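Local coordinates for protein laminin subunit ALPHA-1 (Mus musculus, PDB 2JD4) that forms part of basement membranes as a chain of laminin-111, its paired LG4-5 domains probably anchoring laminin at the cell surface, at residues F259-Y272 / K292-V306. The protein carries 4 engineered substitutions. Sequence-based numbering, arbitrary orientation.
Sequences FHVNNGAGRITATY and KSKHRIVLTVDGNSV
I297 drives its CD1 between V261 and I268, lying 3.2 Å from V261 CB and 3.4 Å from I268 CG2, both closer than carbons usually pack. With CG2 anti to its backbone N, the same isoleucine sends that second branch to F259, 3.3 Å from ring atom CD2; a beta-branched residue suits this place because its two branches serve different neighbours at once. A270 is small enough to let L299 come close, CB to CB at 4.0 Å, while L299 CD2 reaches on to Y272 CB. These residues are the facing sides of two antiparallel hairpins, 259-272 and 296-306, stacked in the beta sandwich of a laminin G domain, with the axes of strands 267-272 and 296-301 7.2 Å apart at an angle of 19°. Toward the partly exposed end, the flat ring of Y272 offers V301 CB a broad face, 3.7 Å from the centroid in a CH-pi contact, with V306 CG2 at its edge and the N304 amide plane tilted only 10° from it. With an alanine here, V301 would probably lose its aromatic cover and N304 its neighbouring ring. At the other end, where N263's side chain lies about 6 Å from a bound magnesium ion, long K292, bent at chi4 (-62°), carries NZ to N263 OD1 (weak hydrogen bond), a water at 2.6 Å and the T316 carbonyl.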
ATOM      1  N   PHE A 259       0.512 -10.159  23.222  1.00 22.10           N
ATOM      2  CA  PHE A 259       1.424  -9.031  23.085  1.00 26.44           C
ATOM      3  C   PHE A 259       2.566  -9.289  24.071  1.00 27.98           C
ATOM      4  O   PHE A 259       2.385  -9.146  25.279  1.00 27.80           O
ATOM      5  CB  PHE A 259       0.679  -7.733  23.426  1.00 21.77           C
ATOM      6  CG  PHE A 259       1.537  -6.494  23.404  1.00 23.29           C
ATOM      7  CD1 PHE A 259       2.575  -6.352  22.492  1.00 19.53           C
ATOM      8  CD2 PHE A 259       1.256  -5.436  24.262  1.00 24.42           C
ATOM      9  CE1 PHE A 259       3.318  -5.177  22.432  1.00 26.88           C
ATOM     10  CE2 PHE A 259       1.992  -4.252  24.213  1.00 24.14           C
ATOM     11  CZ  PHE A 259       3.025  -4.120  23.295  1.00 26.81           C
ATOM     12  N   HIS A 260       3.723  -9.700  23.550  1.00 28.59           N
ATOM     13  CA  HIS A 260       4.893  -9.996  24.380  1.00 25.55           C
ATOM     14  C   HIS A 260       5.888  -8.852  24.354  1.00 25.92           C
ATOM     15  O   HIS A 260       6.073  -8.197  23.331  1.00 26.23           O
ATOM     16  CB  HIS A 260       5.627 -11.240  23.878  1.00 25.60           C
ATOM     17  CG  HIS A 260       4.753 -12.437  23.681  1.00 22.20           C
ATOM     18  ND1 HIS A 260       4.163 -13.111  24.728  1.00 22.31           N
ATOM     19  CD2 HIS A 260       4.384 -13.091  22.553  1.00 17.67           C
ATOM     20  CE1 HIS A 260       3.467 -14.130  24.254  1.00 19.51           C
ATOM     21  NE2 HIS A 260       3.585 -14.138  22.937  1.00 17.99           N
ATOM     22  N   VAL A 261       6.556  -8.635  25.478  1.00 26.49           N
ATOM     23  CA  VAL A 261       7.559  -7.590  25.570  1.00 23.28           C
ATOM     24  C   VAL A 261       8.683  -8.064  26.485  1.00 26.84           C
ATOM     25  O   VAL A 261       8.428  -8.710  27.501  1.00 25.13           O
ATOM     26  CB  VAL A 261       6.952  -6.291  26.145  1.00 29.14           C
ATOM     27  CG1 VAL A 261       8.053  -5.315  26.526  1.00 23.49           C
ATOM     28  CG2 VAL A 261       6.027  -5.654  25.115  1.00 28.86           C
ATOM     29  N   ASN A 262       9.924  -7.769  26.110  1.00 26.41           N
ATOM     30  CA  ASN A 262      11.070  -8.151  26.934  1.00 28.78           C
ATOM     31  C   ASN A 262      12.073  -7.008  26.960  1.00 27.59           C
ATOM     32  O   ASN A 262      12.690  -6.685  25.943  1.00 26.40           O
ATOM     33  CB  ASN A 262      11.751  -9.410  26.394  1.00 27.68           C
ATOM     34  CG  ASN A 262      12.745  -9.996  27.382  1.00 29.68           C
ATOM     35  OD1 ASN A 262      13.550  -9.270  27.962  1.00 26.87           O
ATOM     36  ND2 ASN A 262      12.694 -11.313  27.577  1.00 26.49           N
ATOM     37  N   ASN A 263      12.231  -6.402  28.133  1.00 29.15           N
ATOM     38  CA  ASN A 263      13.146  -5.283  28.316  1.00 28.35           C
ATOM     39  C   ASN A 263      14.501  -5.731  28.859  1.00 30.14           C
ATOM     40  O   ASN A 263      15.281  -4.922  29.368  1.00 25.72           O
ATOM     41  CB  ASN A 263      12.514  -4.258  29.258  1.00 28.70           C
ATOM     42  CG  ASN A 263      11.173  -3.754  28.750  1.00 30.01           C
ATOM     43  OD1 ASN A 263      11.069  -3.276  27.622  1.00 28.91           O
ATOM     44  ND2 ASN A 263      10.141  -3.859  29.581  1.00 30.92           N
ATOM     45  N   GLY A 264      14.778  -7.028  28.742  1.00 30.06           N
ATOM     46  CA  GLY A 264      16.044  -7.558  29.213  1.00 29.24           C
ATOM     47  C   GLY A 264      15.979  -8.266  30.555  1.00 28.02           C
ATOM     48  O   GLY A 264      17.003  -8.726  31.061  1.00 25.59           O
ATOM     49  N   ALA A 265      14.783  -8.364  31.127  1.00 27.50           N
ATOM     50  CA  ALA A 265      14.605  -9.019  32.421  1.00 29.54           C
ATOM     51  C   ALA A 265      13.606 -10.162  32.352  1.00 29.60           C
ATOM     52  O   ALA A 265      13.196 -10.693  33.382  1.00 31.26           O
ATOM     53  CB  ALA A 265      14.149  -8.006  33.458  1.00 30.71           C
ATOM     54  N   GLY A 266      13.210 -10.538  31.139  1.00 29.14           N
ATOM     55  CA  GLY A 266      12.255 -11.620  30.983  1.00 27.84           C
ATOM     56  C   GLY A 266      11.012 -11.202  30.221  1.00 27.07           C
ATOM     57  O   GLY A 266      10.665 -10.024  30.180  1.00 26.19           O
ATOM     58  N   ARG A 267      10.329 -12.173  29.627  1.00 28.65           N
ATOM     59  CA  ARG A 267       9.123 -11.892  28.850  1.00 28.67           C
ATOM     60  C   ARG A 267       7.907 -11.489  29.685  1.00 30.24           C
ATOM     61  O   ARG A 267       7.572 -12.143  30.675  1.00 30.86           O
ATOM     62  CB  ARG A 267       8.759 -13.110  27.993  1.00 25.85           C
ATOM     63  CG  ARG A 267       7.458 -12.948  27.202  1.00 26.52           C
ATOM     64  CD  ARG A 267       7.156 -14.187  26.371  1.00 23.40           C
ATOM     65  NE  ARG A 267       8.196 -14.433  25.375  1.00 23.25           N
ATOM     66  CZ  ARG A 267       8.232 -15.495  24.578  1.00 25.03           C
ATOM     67  NH1 ARG A 267       7.282 -16.419  24.651  1.00 20.80           N
ATOM     68  NH2 ARG A 267       9.224 -15.639  23.715  1.00 21.08           N
ATOM     69  N   ILE A 268       7.263 -10.402  29.269  1.00 28.11           N
ATOM     70  CA  ILE A 268       6.056  -9.887  29.911  1.00 31.20           C
ATOM     71  C   ILE A 268       4.966 -10.091  28.856  1.00 29.11           C
ATOM     72  O   ILE A 268       5.138  -9.682  27.709  1.00 27.86           O
ATOM     73  CB  ILE A 268       6.194  -8.381  30.233  1.00 32.21           C
ATOM     74  CG1 ILE A 268       7.417  -8.158  31.132  1.00 34.99           C
ATOM     75  CG2 ILE A 268       4.933  -7.871  30.915  1.00 32.18           C
ATOM     76  CD1 ILE A 268       7.737  -6.704  31.395  1.00 38.92           C
ATOM     77  N   THR A 269       3.854 -10.716  29.235  1.00 30.04           N
ATOM     78  CA  THR A 269       2.791 -11.000  28.272  1.00 31.54           C
ATOM     79  C   THR A 269       1.363 -10.590  28.632  1.00 34.65           C
ATOM     80  O   THR A 269       0.862 -10.917  29.711  1.00 36.76           O
ATOM     81  CB  THR A 269       2.771 -12.510  27.954  1.00 30.32           C
ATOM     82  OG1 THR A 269       4.014 -12.882  27.350  1.00 29.48           O
ATOM     83  CG2 THR A 269       1.622 -12.856  27.013  1.00 33.37           C
ATOM     84  N   ALA A 270       0.713  -9.882  27.708  1.00 33.33           N
ATOM     85  CA  ALA A 270      -0.678  -9.462  27.868  1.00 32.43           C
ATOM     86  C   ALA A 270      -1.483 -10.353  26.919  1.00 32.90           C
ATOM     87  O   ALA A 270      -1.214 -10.384  25.716  1.00 34.47           O
ATOM     88  CB  ALA A 270      -0.840  -8.003  27.483  1.00 34.73           C
ATOM     89  N   THR A 271      -2.470 -11.064  27.449  1.00 31.45           N
ATOM     90  CA  THR A 271      -3.269 -11.982  26.642  1.00 33.20           C
ATOM     91  C   THR A 271      -4.753 -11.627  26.542  1.00 35.33           C
ATOM     92  O   THR A 271      -5.416 -11.404  27.557  1.00 32.26           O
ATOM     93  CB  THR A 271      -3.148 -13.420  27.196  1.00 34.30           C
ATOM     94  OG1 THR A 271      -1.787 -13.857  27.103  1.00 36.88           O
ATOM     95  CG2 THR A 271      -4.036 -14.375  26.430  1.00 30.81           C
ATOM     96  N   TYR A 272      -5.266 -11.586  25.313  1.00 35.38           N
ATOM     97  CA  TYR A 272      -6.676 -11.285  25.070  1.00 36.88           C
ATOM     98  C   TYR A 272      -7.411 -12.503  24.521  1.00 38.34           C
ATOM     99  O   TYR A 272      -7.107 -12.979  23.427  1.00 34.10           O
ATOM    100  CB  TYR A 272      -6.840 -10.137  24.068  1.00 38.38           C
ATOM    101  CG  TYR A 272      -8.284  -9.931  23.645  1.00 40.39           C
ATOM    102  CD1 TYR A 272      -9.240  -9.480  24.556  1.00 41.76           C
ATOM    103  CD2 TYR A 272      -8.703 -10.237  22.348  1.00 41.96           C
ATOM    104  CE1 TYR A 272     -10.580  -9.339  24.191  1.00 43.32           C
ATOM    105  CE2 TYR A 272     -10.042 -10.099  21.971  1.00 42.04           C
ATOM    106  CZ  TYR A 272     -10.973  -9.650  22.899  1.00 44.59           C
ATOM    107  OH  TYR A 272     -12.294  -9.508  22.536  1.00 43.05           O
ATOM    108  N   LYS A 292       3.025   0.256  24.701  1.00 35.36           N
ATOM    109  CA  LYS A 292       4.136  -0.041  25.594  1.00 35.90           C
ATOM    110  C   LYS A 292       4.621   1.269  26.203  1.00 33.99           C
ATOM    111  O   LYS A 292       4.969   2.203  25.478  1.00 30.91           O
ATOM    112  CB  LYS A 292       5.298  -0.684  24.836  1.00 36.49           C
ATOM    113  CG  LYS A 292       6.522  -0.952  25.712  1.00 35.00           C
ATOM    114  CD  LYS A 292       7.770  -1.171  24.879  1.00 30.78           C
ATOM    115  CE  LYS A 292       8.948  -1.617  25.737  1.00 34.39           C
ATOM    116  NZ  LYS A 292       9.337  -0.602  26.754  1.00 29.99           N
ATOM    117  N   SER A 293       4.632   1.329  27.532  1.00 34.69           N
ATOM    118  CA  SER A 293       5.100   2.514  28.248  1.00 37.97           C
ATOM    119  C   SER A 293       6.084   2.054  29.325  1.00 38.93           C
ATOM    120  O   SER A 293       6.275   0.855  29.513  1.00 40.59           O
ATOM    121  CB  SER A 293       3.921   3.250  28.887  1.00 35.15           C
ATOM    122  OG  SER A 293       3.272   2.435  29.846  1.00 35.86           O
ATOM    123  N   LYS A 294       6.703   3.005  30.021  1.00 42.69           N
ATOM    124  CA  LYS A 294       7.679   2.711  31.075  1.00 46.71           C
ATOM    125  C   LYS A 294       7.530   1.325  31.702  1.00 48.27           C
ATOM    126  O   LYS A 294       8.185   0.373  31.281  1.00 50.17           O
ATOM    127  CB  LYS A 294       7.603   3.777  32.172  1.00 49.29           C
ATOM    128  CG  LYS A 294       7.926   5.185  31.697  1.00 53.30           C
ATOM    129  CD  LYS A 294       7.789   6.199  32.826  1.00 56.71           C
ATOM    130  CE  LYS A 294       8.088   7.614  32.346  1.00 61.38           C
ATOM    131  NZ  LYS A 294       7.914   8.634  33.425  1.00 60.29           N
ATOM    132  N   HIS A 295       6.674   1.210  32.712  1.00 50.95           N
ATOM    133  CA  HIS A 295       6.460  -0.073  33.376  1.00 53.62           C
ATOM    134  C   HIS A 295       5.037  -0.546  33.114  1.00 53.36           C
ATOM    135  O   HIS A 295       4.362  -1.036  34.019  1.00 53.86           O
ATOM    136  CB  HIS A 295       6.691   0.064  34.890  1.00 58.51           C
ATOM    137  CG  HIS A 295       6.650  -1.240  35.637  1.00 63.04           C
ATOM    138  ND1 HIS A 295       6.705  -1.311  37.013  1.00 63.37           N
ATOM    139  CD2 HIS A 295       6.568  -2.520  35.199  1.00 65.21           C
ATOM    140  CE1 HIS A 295       6.658  -2.576  37.390  1.00 63.74           C
ATOM    141  NE2 HIS A 295       6.575  -3.330  36.309  1.00 65.34           N
ATOM    142  N   ARG A 296       4.579  -0.400  31.874  1.00 52.51           N
ATOM    143  CA  ARG A 296       3.225  -0.816  31.535  1.00 52.23           C
ATOM    144  C   ARG A 296       3.058  -1.336  30.111  1.00 50.10           C
ATOM    145  O   ARG A 296       3.659  -0.818  29.168  1.00 48.19           O
ATOM    146  CB  ARG A 296       2.248   0.338  31.770  1.00 54.54           C
ATOM    147  CG  ARG A 296       0.803  -0.010  31.453  1.00 58.61           C
ATOM    148  CD  ARG A 296      -0.133   1.117  31.838  1.00 63.38           C
ATOM    149  NE  ARG A 296      -0.007   1.457  33.251  1.00 67.25           N
ATOM    150  CZ  ARG A 296      -0.794   2.317  33.887  1.00 69.15           C
ATOM    151  NH1 ARG A 296      -1.773   2.933  33.237  1.00 70.51           N
ATOM    152  NH2 ARG A 296      -0.600   2.565  35.176  1.00 70.26           N
ATOM    153  N   ILE A 297       2.221  -2.361  29.979  1.00 47.59           N
ATOM    154  CA  ILE A 297       1.919  -2.992  28.698  1.00 47.82           C
ATOM    155  C   ILE A 297       0.403  -3.154  28.584  1.00 45.68           C
ATOM    156  O   ILE A 297      -0.218  -3.851  29.387  1.00 46.56           O
ATOM    157  CB  ILE A 297       2.598  -4.378  28.604  1.00 50.71           C
ATOM    158  CG1 ILE A 297       4.104  -4.198  28.407  1.00 54.30           C
ATOM    159  CG2 ILE A 297       1.999  -5.190  27.478  1.00 46.62           C
ATOM    160  CD1 ILE A 297       4.884  -5.491  28.474  1.00 60.56           C
ATOM    161  N   VAL A 298      -0.190  -2.509  27.581  1.00 41.27           N
ATOM    162  CA  VAL A 298      -1.634  -2.574  27.389  1.00 36.90           C
ATOM    163  C   VAL A 298      -2.039  -3.067  25.997  1.00 34.64           C
ATOM    164  O   VAL A 298      -1.608  -2.517  24.983  1.00 34.44           O
ATOM    165  CB  VAL A 298      -2.283  -1.184  27.617  1.00 38.16           C
ATOM    166  CG1 VAL A 298      -3.789  -1.277  27.443  1.00 35.51           C
ATOM    167  CG2 VAL A 298      -1.935  -0.659  29.012  1.00 35.85           C
ATOM    168  N   LEU A 299      -2.876  -4.102  25.972  1.00 32.34           N
ATOM    169  CA  LEU A 299      -3.389  -4.684  24.733  1.00 30.89           C
ATOM    170  C   LEU A 299      -4.898  -4.453  24.678  1.00 31.09           C
ATOM    171  O   LEU A 299      -5.625  -4.800  25.611  1.00 32.36           O
ATOM    172  CB  LEU A 299      -3.106  -6.191  24.674  1.00 28.12           C
ATOM    173  CG  LEU A 299      -3.768  -6.921  23.494  1.00 28.43           C
ATOM    174  CD1 LEU A 299      -3.310  -6.301  22.182  1.00 23.32           C
ATOM    175  CD2 LEU A 299      -3.435  -8.406  23.538  1.00 27.11           C
ATOM    176  N   THR A 300      -5.368  -3.864  23.584  1.00 29.47           N
ATOM    177  CA  THR A 300      -6.787  -3.587  23.427  1.00 28.78           C
ATOM    178  C   THR A 300      -7.298  -4.135  22.096  1.00 29.06           C
ATOM    179  O   THR A 300      -6.790  -3.775  21.029  1.00 28.06           O
ATOM    180  CB  THR A 300      -7.047  -2.072  23.480  1.00 28.58           C
ATOM    181  OG1 THR A 300      -6.464  -1.530  24.672  1.00 31.62           O
ATOM    182  CG2 THR A 300      -8.542  -1.787  23.478  1.00 30.65           C
ATOM    183  N   VAL A 301      -8.285  -5.022  22.167  1.00 28.82           N
ATOM    184  CA  VAL A 301      -8.874  -5.616  20.968  1.00 29.74           C
ATOM    185  C   VAL A 301     -10.370  -5.314  20.953  1.00 32.82           C
ATOM    186  O   VAL A 301     -11.093  -5.647  21.901  1.00 32.42           O
ATOM    187  CB  VAL A 301      -8.677  -7.145  20.934  1.00 27.62           C
ATOM    188  CG1 VAL A 301      -9.238  -7.706  19.638  1.00 23.44           C
ATOM    189  CG2 VAL A 301      -7.194  -7.482  21.056  1.00 26.69           C
ATOM    190  N   ASP A 302     -10.824  -4.677  19.877  1.00 31.29           N
ATOM    191  CA  ASP A 302     -12.222  -4.299  19.738  1.00 30.56           C
ATOM    192  C   ASP A 302     -12.714  -3.537  20.971  1.00 31.50           C
ATOM    193  O   ASP A 302     -13.856  -3.703  21.403  1.00 29.93           O
ATOM    194  CB  ASP A 302     -13.103  -5.532  19.498  1.00 30.27           C
ATOM    195  CG  ASP A 302     -12.820  -6.203  18.164  1.00 35.28           C
ATOM    196  OD1 ASP A 302     -12.440  -5.487  17.209  1.00 31.84           O
ATOM    197  OD2 ASP A 302     -12.989  -7.440  18.065  1.00 35.09           O
ATOM    198  N   GLY A 303     -11.845  -2.706  21.537  1.00 33.35           N
ATOM    199  CA  GLY A 303     -12.222  -1.924  22.703  1.00 35.28           C
ATOM    200  C   GLY A 303     -11.978  -2.583  24.051  1.00 37.60           C
ATOM    201  O   GLY A 303     -12.049  -1.919  25.084  1.00 37.85           O
ATOM    202  N   ASN A 304     -11.689  -3.882  24.047  1.00 37.35           N
ATOM    203  CA  ASN A 304     -11.433  -4.626  25.278  1.00 39.55           C
ATOM    204  C   ASN A 304      -9.950  -4.560  25.641  1.00 41.25           C
ATOM    205  O   ASN A 304      -9.095  -5.005  24.873  1.00 42.04           O
ATOM    206  CB  ASN A 304     -11.864  -6.080  25.094  1.00 38.44           C
ATOM    207  CG  ASN A 304     -13.303  -6.202  24.626  1.00 42.08           C
ATOM    208  OD1 ASN A 304     -14.240  -5.991  25.398  1.00 40.30           O
ATOM    209  ND2 ASN A 304     -13.485  -6.528  23.352  1.00 40.35           N
ATOM    210  N   SER A 305      -9.651  -4.010  26.816  1.00 41.69           N
ATOM    211  CA  SER A 305      -8.269  -3.872  27.266  1.00 42.46           C
ATOM    212  C   SER A 305      -7.818  -4.916  28.278  1.00 42.93           C
ATOM    213  O   SER A 305      -8.612  -5.428  29.063  1.00 42.73           O
ATOM    214  CB  SER A 305      -8.043  -2.478  27.865  1.00 43.83           C
ATOM    215  OG  SER A 305      -8.127  -1.465  26.878  1.00 44.22           O
ATOM    216  N   VAL A 306      -6.523  -5.219  28.240  1.00 45.29           N
ATOM    217  CA  VAL A 306      -5.891  -6.179  29.144  1.00 46.21           C
ATOM    218  C   VAL A 306      -4.453  -5.703  29.319  1.00 48.05           C
ATOM    219  O   VAL A 306      -3.743  -5.490  28.336  1.00 47.27           O
ATOM    220  CB  VAL A 306      -5.876  -7.599  28.549  1.00 43.62           C
ATOM    221  CG1 VAL A 306      -5.195  -8.549  29.512  1.00 46.92           C
ATOM    222  CG2 VAL A 306      -7.292  -8.064  28.271  1.00 42.42           C
TER
HETATM  223  O   HOH W   1       8.067  -1.146  28.982  1.00 45.13           O